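Local coordinates for cell wall surface anchor family protein (Streptococcus pneumoniae, PDB 4OQ1) that serves as an ancillary pilin and probably anchors the pneumococcal pilus to the bacterial cell wall, at residues G49-V54 with K86-M91; D27-L32 with Q97-H102; M281-G286 with T317-E322; G275-V280 with E297-S302. The protein carries 3 engineered substitutions. All blocks are in the same frame, centred on the assembly; numbering follows the deposited sequence.

The four contacts are antiparallel strand pairings at the two ends of an elongated chain. Interactions 1 and 2 come first and share one mixed sheet: their centres are about 11 Å apart, strands 85-93 and 98-103 are neighbours, and 27-32 with 97-102 encloses 49-54 with 86-91 in the sequence. Interactions 3 and 4 follow in the prealbumin-like region near the C-terminus. Both use strand 277-284, their segments alternate along the chain, and their centres are about 13 Å apart. Between the two groups the centres are about 64 to 71 Å apart and no atoms touch, as expected of a rod of separate domains, in keeping with a pilin.

Interaction 1: residues G49-V54 with K86-M91; sequences GHRLQV and KTSFEM
Arg51 reaches across to Ser88 and grips it side-on with two nitrogens. Arg51 NE donates to Ser88 OG at 2.7 Å, almost straight and close to the guanidinium plane, while Arg51 NH2 meets Ser88 O at 3.1 Å from above the plane of that carbonyl. A bend about CG-CD (chi3 67°) turns the guanidinium back along the partner strand, so that one of its faces lies over the Phe89-Glu90 peptide. The Glu90 carboxylate, turned 71° against it, stops short of a salt bridge, with OE2 4.0 Å from Arg51 NH1. On the other face of the sheet Val54 CG2 touches both Thr87 CG2, at 3.5 Å, and Phe89 CE2, at 3.6 Å; Val54 runs side by side with Thr87 but meets Phe89 at about a right angle. Paired backbone hydrogen bonds hold Leu52 to Phe89 and Val54 to Thr87, fixing the register beneath these side chains. Toward His50, a water links His50 N with Met91 O, and the imidazole leads away from Met91 to bond Ser46 O through NE2 and meet the Phe93 ring. Both strands are interior members of the mixed sheet near the N-terminus, probably the IgG-rev part of the molecule. Strand 98-103 flanks 85-93 and packs its Val100 on Leu52 and Phe89; strand 106-110 flanks 50-56, where Tyr108 and Val110 cover Val54.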
# COMPACT_ATOMS: atom_id res chain seq x y z
N GLY A 49 0.60 -30.41 9.01
CA GLY A 49 -0.49 -30.58 10.00
C GLY A 49 -1.91 -30.22 9.52
O GLY A 49 -2.84 -30.08 10.30
N HIS A 50 -2.07 -29.97 8.23
CA HIS A 50 -3.40 -29.69 7.68
C HIS A 50 -4.13 -30.97 7.29
O HIS A 50 -3.51 -31.95 6.84
CB HIS A 50 -3.30 -28.71 6.51
CG HIS A 50 -2.66 -27.41 6.90
ND1 HIS A 50 -3.27 -26.53 7.77
CD2 HIS A 50 -1.43 -26.91 6.66
CE1 HIS A 50 -2.47 -25.50 7.99
NE2 HIS A 50 -1.35 -25.70 7.32
N ARG A 51 -5.45 -30.95 7.42
CA ARG A 51 -6.24 -32.07 6.95
C ARG A 51 -7.28 -31.65 5.89
O ARG A 51 -7.84 -30.57 5.97
CB ARG A 51 -6.95 -32.77 8.11
CG ARG A 51 -6.02 -33.22 9.25
CD ARG A 51 -6.70 -34.15 10.23
NE ARG A 51 -7.05 -35.46 9.62
CZ ARG A 51 -6.24 -36.53 9.52
NH1 ARG A 51 -5.02 -36.50 10.01
NH2 ARG A 51 -6.68 -37.64 8.94
N LEU A 52 -7.55 -32.52 4.93
CA LEU A 52 -8.66 -32.27 3.98
C LEU A 52 -9.96 -32.89 4.49
O LEU A 52 -10.05 -34.09 4.68
CB LEU A 52 -8.29 -32.81 2.64
CG LEU A 52 -9.34 -32.46 1.58
CD1 LEU A 52 -9.26 -30.97 1.10
CD2 LEU A 52 -9.20 -33.42 0.44
N GLN A 53 -10.94 -32.07 4.84
CA GLN A 53 -12.22 -32.54 5.26
C GLN A 53 -13.03 -33.01 4.04
O GLN A 53 -13.09 -32.26 3.01
CB GLN A 53 -13.03 -31.42 5.92
CG GLN A 53 -12.36 -30.85 7.17
CD GLN A 53 -12.15 -31.90 8.24
OE1 GLN A 53 -12.99 -32.76 8.50
NE2 GLN A 53 -11.00 -31.86 8.82
N VAL A 54 -13.62 -34.20 4.14
CA VAL A 54 -14.47 -34.73 3.09
C VAL A 54 -15.76 -35.40 3.61
O VAL A 54 -15.90 -35.75 4.80
CB VAL A 54 -13.71 -35.73 2.18
CG1 VAL A 54 -12.42 -35.17 1.66
CG2 VAL A 54 -13.47 -37.07 2.89
N LYS A 86 -18.59 -38.41 7.27
CA LYS A 86 -17.70 -37.29 7.34
C LYS A 86 -16.36 -37.78 7.75
O LYS A 86 -16.23 -38.46 8.78
CB LYS A 86 -18.18 -36.27 8.35
CG LYS A 86 -17.36 -34.99 8.37
CD LYS A 86 -17.57 -34.11 7.13
CE LYS A 86 -16.52 -33.00 7.08
NZ LYS A 86 -16.47 -32.23 8.37
N THR A 87 -15.34 -37.55 6.95
CA THR A 87 -14.00 -37.98 7.40
C THR A 87 -12.94 -36.94 7.05
O THR A 87 -13.33 -35.81 6.64
CB THR A 87 -13.68 -39.40 6.94
OG1 THR A 87 -12.52 -39.88 7.61
CG2 THR A 87 -13.50 -39.52 5.44
N SER A 88 -11.66 -37.27 7.22
CA SER A 88 -10.61 -36.40 6.78
C SER A 88 -9.29 -37.10 6.52
O SER A 88 -9.08 -38.19 6.99
CB SER A 88 -10.49 -35.28 7.80
OG SER A 88 -9.68 -35.72 8.87
N PHE A 89 -8.43 -36.51 5.70
CA PHE A 89 -7.16 -37.05 5.31
C PHE A 89 -6.05 -36.05 5.52
O PHE A 89 -6.26 -34.82 5.39
CB PHE A 89 -7.20 -37.44 3.85
CG PHE A 89 -8.29 -38.40 3.54
CD1 PHE A 89 -8.28 -39.70 4.06
CD2 PHE A 89 -9.34 -38.02 2.73
CE1 PHE A 89 -9.31 -40.58 3.79
CE2 PHE A 89 -10.36 -38.92 2.43
CZ PHE A 89 -10.35 -40.19 2.94
N GLU A 90 -4.86 -36.56 5.83
CA GLU A 90 -3.67 -35.71 5.96
C GLU A 90 -3.29 -35.08 4.67
O GLU A 90 -3.22 -35.76 3.63
CB GLU A 90 -2.46 -36.52 6.41
CG GLU A 90 -2.65 -37.13 7.78
CD GLU A 90 -1.36 -37.51 8.49
OE1 GLU A 90 -0.27 -37.01 8.10
OE2 GLU A 90 -1.49 -38.30 9.46
N MET A 91 -2.97 -33.79 4.72
CA MET A 91 -2.46 -33.09 3.51
C MET A 91 -1.06 -32.62 3.73
O MET A 91 -0.66 -32.26 4.84
CB MET A 91 -3.26 -31.85 3.11
CG MET A 91 -4.60 -31.73 3.71
SD MET A 91 -5.39 -30.15 3.36
CE MET A 91 -5.01 -29.98 1.64
O HOH W 1 -0.31 -29.85 5.75

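Interaction 2: residues D27-L32 with Q97-H102; sequences DHTLVL and QIEVSH
Asp27 and His102 lie side by side at the end of the pairing, just before strand 28-33 begins, the carboxylate turned 57° from the imidazole. His102 ND1 donates to Asp27 OD1 with the oxygen near the ring plane; the modelled 2.4 Å between these two atoms is too short to be trusted in detail. Asp27 swings CG opposite its own N (chi1 -163°), which carries the carboxylate across to the ring. A water takes the His102 N-H and donates to Asp27 OD2 and Thr29 OG1, the latter also bonded to Glu135. Farther along, paired backbone bonds join Leu30 to Val100 and Leu32 to Ile98 in regular antiparallel fashion. Strand 28-33 lies in the mixed sheet between 98-103 and the parallel strand 137-140, the N-terminal strand being inserted next to one much later in sequence. On the face shared by Val31 and Glu99, the two valine methyls have different neighbours: CG1 rests against the whole Gln97 amide, 3.5 Å from CD, and CG2 lies 3.9 Å from Glu99 CG. Gln97 places CG between its N and carbonyl carbon (chi1 73°), then runs extended, crossing Val31 at a slant, its OE1 held by Gln33. The opposite face is aliphatic. Leu32 CD1 crosses to Val100 CG2 at 4.0 Å, and Leu30 CB sits 4.2 Å from Val100 CB; from strand 120-129, Phe125 covers Leu32 while Phe127 and Met129 cover Leu30.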
# COMPACT_ATOMS: atom_id res chain seq x y z
N ASP A 27 -5.13 -47.59 -0.79
CA ASP A 27 -4.18 -46.48 -0.52
C ASP A 27 -3.93 -45.58 -1.74
O ASP A 27 -3.02 -45.81 -2.58
CB ASP A 27 -2.88 -46.96 0.10
CG ASP A 27 -2.11 -45.83 0.73
OD1 ASP A 27 -2.29 -45.55 1.94
OD2 ASP A 27 -1.36 -45.20 -0.03
N HIS A 28 -4.77 -44.56 -1.85
CA HIS A 28 -4.69 -43.66 -2.94
C HIS A 28 -4.14 -42.31 -2.47
O HIS A 28 -4.31 -41.88 -1.29
CB HIS A 28 -6.06 -43.44 -3.59
CG HIS A 28 -6.62 -44.65 -4.24
ND1 HIS A 28 -6.34 -44.99 -5.54
CD2 HIS A 28 -7.49 -45.58 -3.77
CE1 HIS A 28 -6.98 -46.11 -5.84
NE2 HIS A 28 -7.69 -46.48 -4.79
N THR A 29 -3.51 -41.68 -3.41
CA THR A 29 -3.09 -40.30 -3.25
C THR A 29 -3.81 -39.35 -4.25
O THR A 29 -3.92 -39.63 -5.45
CB THR A 29 -1.57 -40.15 -3.46
OG1 THR A 29 -0.87 -40.97 -2.53
CG2 THR A 29 -1.17 -38.72 -3.27
N LEU A 30 -4.28 -38.23 -3.69
CA LEU A 30 -4.88 -37.15 -4.49
C LEU A 30 -3.92 -35.92 -4.51
O LEU A 30 -3.43 -35.47 -3.52
CB LEU A 30 -6.25 -36.73 -3.89
CG LEU A 30 -6.92 -35.49 -4.54
CD1 LEU A 30 -7.38 -35.66 -5.93
CD2 LEU A 30 -8.06 -35.03 -3.59
N VAL A 31 -3.67 -35.45 -5.71
CA VAL A 31 -2.86 -34.22 -5.95
C VAL A 31 -3.86 -33.05 -6.31
O VAL A 31 -4.76 -33.24 -7.17
CB VAL A 31 -1.83 -34.51 -7.12
CG1 VAL A 31 -1.31 -33.25 -7.78
CG2 VAL A 31 -0.65 -35.34 -6.64
N LEU A 32 -3.78 -31.94 -5.56
CA LEU A 32 -4.59 -30.74 -5.79
C LEU A 32 -3.67 -29.60 -6.24
O LEU A 32 -2.71 -29.24 -5.59
CB LEU A 32 -5.33 -30.33 -4.51
CG LEU A 32 -6.39 -31.34 -4.06
CD1 LEU A 32 -6.95 -31.07 -2.70
CD2 LEU A 32 -7.53 -31.37 -5.06
N GLN A 97 2.28 -28.05 -5.66
CA GLN A 97 0.98 -28.80 -5.47
C GLN A 97 0.83 -29.48 -4.10
O GLN A 97 1.78 -29.65 -3.31
CB GLN A 97 0.79 -29.78 -6.64
CG GLN A 97 1.70 -31.00 -6.64
CD GLN A 97 1.81 -31.71 -7.99
OE1 GLN A 97 1.40 -31.21 -9.04
NE2 GLN A 97 2.40 -32.91 -7.98
N ILE A 98 -0.40 -29.86 -3.77
CA ILE A 98 -0.75 -30.49 -2.50
C ILE A 98 -0.86 -31.94 -2.82
O ILE A 98 -1.27 -32.32 -3.95
CB ILE A 98 -2.14 -30.02 -1.93
CG1 ILE A 98 -2.10 -28.62 -1.41
CG2 ILE A 98 -2.67 -30.89 -0.81
CD1 ILE A 98 -3.41 -27.91 -1.63
N GLU A 99 -0.45 -32.76 -1.87
CA GLU A 99 -0.80 -34.21 -1.83
C GLU A 99 -1.65 -34.54 -0.62
O GLU A 99 -1.42 -34.04 0.49
CB GLU A 99 0.40 -35.17 -1.80
CG GLU A 99 1.11 -35.32 -3.12
CD GLU A 99 2.39 -36.14 -2.97
OE1 GLU A 99 2.73 -36.63 -1.85
OE2 GLU A 99 3.07 -36.30 -3.99
N VAL A 100 -2.69 -35.34 -0.87
CA VAL A 100 -3.61 -35.79 0.16
C VAL A 100 -3.43 -37.30 0.18
O VAL A 100 -3.52 -37.93 -0.87
CB VAL A 100 -5.09 -35.40 -0.11
CG1 VAL A 100 -5.89 -35.70 1.11
CG2 VAL A 100 -5.13 -33.90 -0.49
N SER A 101 -3.17 -37.80 1.39
CA SER A 101 -2.60 -39.16 1.56
C SER A 101 -3.54 -40.20 2.12
O SER A 101 -4.37 -39.87 2.98
CB SER A 101 -1.35 -39.10 2.48
OG SER A 101 -0.27 -38.57 1.71
N HIS A 102 -3.37 -41.45 1.66
CA HIS A 102 -4.02 -42.68 2.30
C HIS A 102 -5.53 -42.66 2.22
O HIS A 102 -6.29 -42.81 3.20
CB HIS A 102 -3.54 -42.92 3.74
CG HIS A 102 -2.03 -42.94 3.88
ND1 HIS A 102 -1.23 -43.83 3.20
CD2 HIS A 102 -1.19 -42.16 4.61
CE1 HIS A 102 0.04 -43.58 3.48
NE2 HIS A 102 0.09 -42.56 4.33
O HOH W 2 -1.48 -42.28 -0.09
O HOH W 3 1.02 -39.53 -0.49

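Interaction 3: residues M281-G286 with T317-E322; sequences MKEESG and TYYLWE
Met281 lays its terminal methyl over one face of the Trp321 indole, with CE 3.5 Å from Trp321 CG. The bends of the methionine chain at chi2 (-93°) and chi3 bring CE back onto the ring and Trp321 CB; CG touches the same CB. The Tyr319 ring is approached differently. Met281 O lies at its edge, 3.6 Å from Tyr319 CD2, and Glu283 CB comes in obliquely, 3.9 Å from Tyr319 CE2. Tyr288 meets the same ring edge-to-face. In the ring plane beyond the hydroxyl, a water sits close to Tyr319 OH and reaches Glu283 OE1 weakly. Tyr318 also has Met281 O at its edge, but its hydroxyl is bonded to Glu314 O. Met281 and Tyr319 form a hydrogen-bonded antiparallel pair: Met281 N to Tyr319 O is 2.8 Å and fairly straight, while Tyr319 N to Met281 O is distinctly bent, at 135°. The segments 281-284 and 317-322 run 121° apart and soon diverge, and a water spans the opening from Glu283 N to Thr317 O. They belong to the curled antiparallel sheet of a prealbumin-like domain, consistent with the CnaB type, in which strand 277-284 also pairs with 287-293 and 296-301, and 316-322 pairs with 336-340. Past the pairing, segment 281-286 ties itself together. Lys282 NZ forms a 2.7 Å salt bridge with Glu284 OE2, and Gly286 N donates to Glu283 OE2 at 3.0 Å, on the anti side of the carboxylate, as the chain turns toward strand 287-293.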
# COMPACT_ATOMS: atom_id res chain seq x y z
N MET A 281 15.77 26.18 3.57
CA MET A 281 14.93 25.23 4.33
C MET A 281 13.48 25.63 4.33
O MET A 281 13.15 26.80 4.18
CB MET A 281 15.30 25.27 5.81
CG MET A 281 16.77 25.36 6.07
SD MET A 281 17.46 23.72 6.28
CE MET A 281 18.43 24.13 7.68
N LYS A 282 12.62 24.64 4.57
CA LYS A 282 11.23 24.86 4.92
C LYS A 282 11.02 24.42 6.34
O LYS A 282 11.87 23.78 6.92
CB LYS A 282 10.26 24.23 3.95
CG LYS A 282 10.40 22.75 3.61
CD LYS A 282 9.80 22.51 2.21
CE LYS A 282 9.88 21.06 1.73
NZ LYS A 282 8.79 20.24 2.34
N GLU A 283 9.93 24.84 6.94
CA GLU A 283 9.66 24.35 8.23
C GLU A 283 8.48 23.40 8.18
O GLU A 283 7.53 23.68 7.51
CB GLU A 283 9.37 25.45 9.20
CG GLU A 283 9.12 24.93 10.61
CD GLU A 283 7.69 25.09 10.95
OE1 GLU A 283 7.30 26.19 10.63
OE2 GLU A 283 6.99 24.16 11.46
N GLU A 284 8.62 22.31 8.92
CA GLU A 284 7.69 21.19 9.03
C GLU A 284 7.67 20.78 10.49
O GLU A 284 8.70 20.32 11.02
CB GLU A 284 8.18 19.96 8.28
CG GLU A 284 8.85 20.23 6.96
CD GLU A 284 8.72 19.04 6.05
OE1 GLU A 284 8.93 17.91 6.56
OE2 GLU A 284 8.38 19.23 4.84
N SER A 285 6.52 20.97 11.10
CA SER A 285 6.24 20.40 12.41
C SER A 285 7.29 20.78 13.44
O SER A 285 7.66 19.96 14.22
CB SER A 285 6.06 18.86 12.29
OG SER A 285 7.24 18.16 12.02
N GLY A 286 7.77 22.03 13.39
CA GLY A 286 8.68 22.57 14.37
C GLY A 286 10.13 22.39 14.07
O GLY A 286 10.96 22.82 14.84
N THR A 317 6.51 29.48 2.09
CA THR A 317 7.43 30.20 2.97
C THR A 317 8.70 29.37 3.20
O THR A 317 8.61 28.14 3.42
CB THR A 317 6.72 30.49 4.27
OG1 THR A 317 5.67 31.42 3.97
CG2 THR A 317 7.68 31.06 5.35
N TYR A 318 9.86 30.02 3.07
CA TYR A 318 11.09 29.40 3.20
C TYR A 318 12.04 30.20 4.12
O TYR A 318 11.70 31.31 4.56
CB TYR A 318 11.74 29.26 1.86
CG TYR A 318 10.97 28.46 0.86
CD1 TYR A 318 11.16 27.13 0.75
CD2 TYR A 318 10.03 29.05 0.09
CE1 TYR A 318 10.43 26.37 -0.12
CE2 TYR A 318 9.32 28.33 -0.85
CZ TYR A 318 9.52 26.99 -0.95
OH TYR A 318 8.92 26.21 -1.85
N TYR A 319 13.21 29.66 4.35
CA TYR A 319 14.23 30.20 5.28
C TYR A 319 15.65 29.98 4.77
O TYR A 319 16.02 28.86 4.35
CB TYR A 319 14.10 29.64 6.69
CG TYR A 319 12.72 29.68 7.29
CD1 TYR A 319 12.32 30.70 8.09
CD2 TYR A 319 11.80 28.65 7.00
CE1 TYR A 319 11.04 30.73 8.58
CE2 TYR A 319 10.53 28.70 7.46
CZ TYR A 319 10.17 29.70 8.27
OH TYR A 319 8.91 29.69 8.71
N LEU A 320 16.48 31.04 4.87
CA LEU A 320 17.88 30.97 4.61
C LEU A 320 18.52 30.68 5.97
O LEU A 320 18.53 31.58 6.83
CB LEU A 320 18.48 32.29 4.09
CG LEU A 320 17.91 32.76 2.70
CD1 LEU A 320 18.60 34.04 2.26
CD2 LEU A 320 18.19 31.72 1.67
N TRP A 321 18.93 29.44 6.15
CA TRP A 321 19.62 28.98 7.39
C TRP A 321 21.07 29.25 7.19
O TRP A 321 21.70 28.65 6.26
CB TRP A 321 19.38 27.49 7.65
CG TRP A 321 20.21 26.91 8.78
CD1 TRP A 321 21.44 26.39 8.70
CD2 TRP A 321 19.83 26.83 10.14
NE1 TRP A 321 21.89 26.01 9.97
CE2 TRP A 321 20.87 26.21 10.85
CE3 TRP A 321 18.69 27.16 10.83
CZ2 TRP A 321 20.84 26.01 12.24
CZ3 TRP A 321 18.64 26.91 12.22
CH2 TRP A 321 19.69 26.38 12.88
N GLU A 322 21.64 30.14 7.99
CA GLU A 322 23.08 30.58 7.77
C GLU A 322 24.05 29.52 8.23
O GLU A 322 24.04 29.11 9.42
CB GLU A 322 23.43 31.90 8.46
CG GLU A 322 24.84 32.39 8.05
CD GLU A 322 25.17 33.75 8.64
OE1 GLU A 322 24.83 33.98 9.82
OE2 GLU A 322 25.74 34.57 7.92
O HOH W 4 8.09 26.63 5.62
O HOH W 5 7.16 28.10 7.91

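Interaction 4: residues G275-V280 with E297-S302; sequences GAMFKV and EVVVTS
Ser302 closes one end of the pairing tightly against Gly275 and Ala276. Its OG accepts the Ala276 N-H at 2.8 Å and is also bonded to Leu273 O, while Ser302 O takes the Gly275 N-H at 2.9 Å; the hydroxyl sits between the serine's N and carbonyl carbon (chi1 65°), facing the opposing backbone. The packed side continues with Phe278 and Val300, a pair locked by two short backbone bonds, where Val300 CG2 leans on Phe278 CB at 4.1 Å. Next along, Val280 CG2 presses on Val298 CG1 at 3.5 Å. Phe308 of strand 307-310 meets the Phe278 ring with its plane tipped about 20°, and Leu320 packs on both Phe278 and Val280. Strand 277-284 is a central member of the curled antiparallel sheet of this prealbumin-like domain, probably of CnaB type, flanked here by 296-301 and by 316-322, whose Trp321 bonds to Lys279 through the backbone. The other face is sparser and nearer to solvent. Met277 runs beside Thr301, pointing the same way, with CG 3.5 Å from Thr301 OG1, but its CE comes no closer to Val299 CG1 than 4.4 Å. Lys279, bent at chi3 (-69°), passes Val299 to reach the exposed Glu297, and the salt bridge is long, 3.6 Å between Lys279 NZ and Glu297 OE1. Between the strand ends, a water lies near Val280 O and accepts a weak bond from Val298 N.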
# COMPACT_ATOMS: atom_id res chain seq x y z
N GLY A 275 30.89 35.28 0.28
CA GLY A 275 31.14 34.14 1.17
C GLY A 275 30.13 33.89 2.31
O GLY A 275 30.42 33.14 3.27
N ALA A 276 28.95 34.51 2.25
CA ALA A 276 27.92 34.18 3.23
C ALA A 276 27.24 32.94 2.67
O ALA A 276 26.82 32.93 1.51
CB ALA A 276 26.87 35.25 3.45
N MET A 277 27.24 31.88 3.44
CA MET A 277 26.62 30.64 2.99
C MET A 277 25.36 30.31 3.73
O MET A 277 25.33 30.30 4.98
CB MET A 277 27.63 29.44 3.00
CG MET A 277 28.98 29.71 2.33
SD MET A 277 30.15 28.33 2.53
CE MET A 277 29.32 27.09 1.53
N PHE A 278 24.33 29.95 2.98
CA PHE A 278 23.10 29.53 3.52
C PHE A 278 22.55 28.23 2.96
O PHE A 278 22.67 27.92 1.72
CB PHE A 278 22.02 30.57 3.32
CG PHE A 278 22.40 31.96 3.74
CD1 PHE A 278 22.03 32.45 5.00
CD2 PHE A 278 23.03 32.81 2.86
CE1 PHE A 278 22.32 33.77 5.36
CE2 PHE A 278 23.36 34.11 3.24
CZ PHE A 278 22.99 34.58 4.50
N LYS A 279 21.84 27.51 3.81
CA LYS A 279 21.04 26.37 3.31
C LYS A 279 19.63 26.75 3.25
O LYS A 279 19.11 27.39 4.20
CB LYS A 279 21.27 25.19 4.25
CG LYS A 279 20.60 23.92 3.85
CD LYS A 279 21.06 22.77 4.75
CE LYS A 279 22.53 22.36 4.56
NZ LYS A 279 22.98 21.24 5.48
N VAL A 280 18.95 26.43 2.12
CA VAL A 280 17.57 26.80 2.03
C VAL A 280 16.65 25.78 2.68
O VAL A 280 16.79 24.64 2.39
CB VAL A 280 17.14 27.00 0.55
CG1 VAL A 280 15.70 27.41 0.54
CG2 VAL A 280 18.02 28.05 -0.16
N GLU A 297 20.18 18.94 -1.77
CA GLU A 297 19.84 20.06 -0.87
C GLU A 297 20.37 21.38 -1.47
O GLU A 297 21.42 21.42 -2.11
CB GLU A 297 20.41 19.87 0.52
CG GLU A 297 19.89 18.63 1.19
CD GLU A 297 20.52 18.35 2.56
OE1 GLU A 297 21.26 19.17 3.06
OE2 GLU A 297 20.24 17.29 3.13
N VAL A 298 19.61 22.44 -1.28
CA VAL A 298 19.93 23.73 -1.88
C VAL A 298 20.79 24.54 -0.93
O VAL A 298 20.31 25.01 0.15
CB VAL A 298 18.66 24.50 -2.16
CG1 VAL A 298 18.95 25.87 -2.77
CG2 VAL A 298 17.71 23.70 -3.04
N VAL A 299 22.04 24.79 -1.35
CA VAL A 299 22.96 25.69 -0.60
C VAL A 299 23.29 26.86 -1.51
O VAL A 299 23.56 26.70 -2.72
CB VAL A 299 24.18 24.93 -0.13
CG1 VAL A 299 25.29 25.84 0.41
CG2 VAL A 299 23.75 23.95 0.94
N VAL A 300 23.22 28.06 -0.95
CA VAL A 300 23.61 29.22 -1.70
C VAL A 300 24.73 30.01 -1.01
O VAL A 300 24.88 30.01 0.22
CB VAL A 300 22.47 30.12 -2.03
CG1 VAL A 300 21.58 29.47 -3.06
CG2 VAL A 300 21.71 30.52 -0.77
N THR A 301 25.56 30.63 -1.84
CA THR A 301 26.77 31.42 -1.32
C THR A 301 26.76 32.81 -1.97
O THR A 301 26.66 32.92 -3.20
CB THR A 301 28.16 30.77 -1.60
OG1 THR A 301 28.23 29.46 -1.05
CG2 THR A 301 29.33 31.62 -0.94
N SER A 302 26.78 33.85 -1.16
CA SER A 302 26.89 35.28 -1.69
C SER A 302 28.17 35.39 -2.53
O SER A 302 29.20 34.96 -2.10
CB SER A 302 26.83 36.33 -0.59
OG SER A 302 27.94 36.27 0.31
O HOH W 6 18.68 22.58 1.71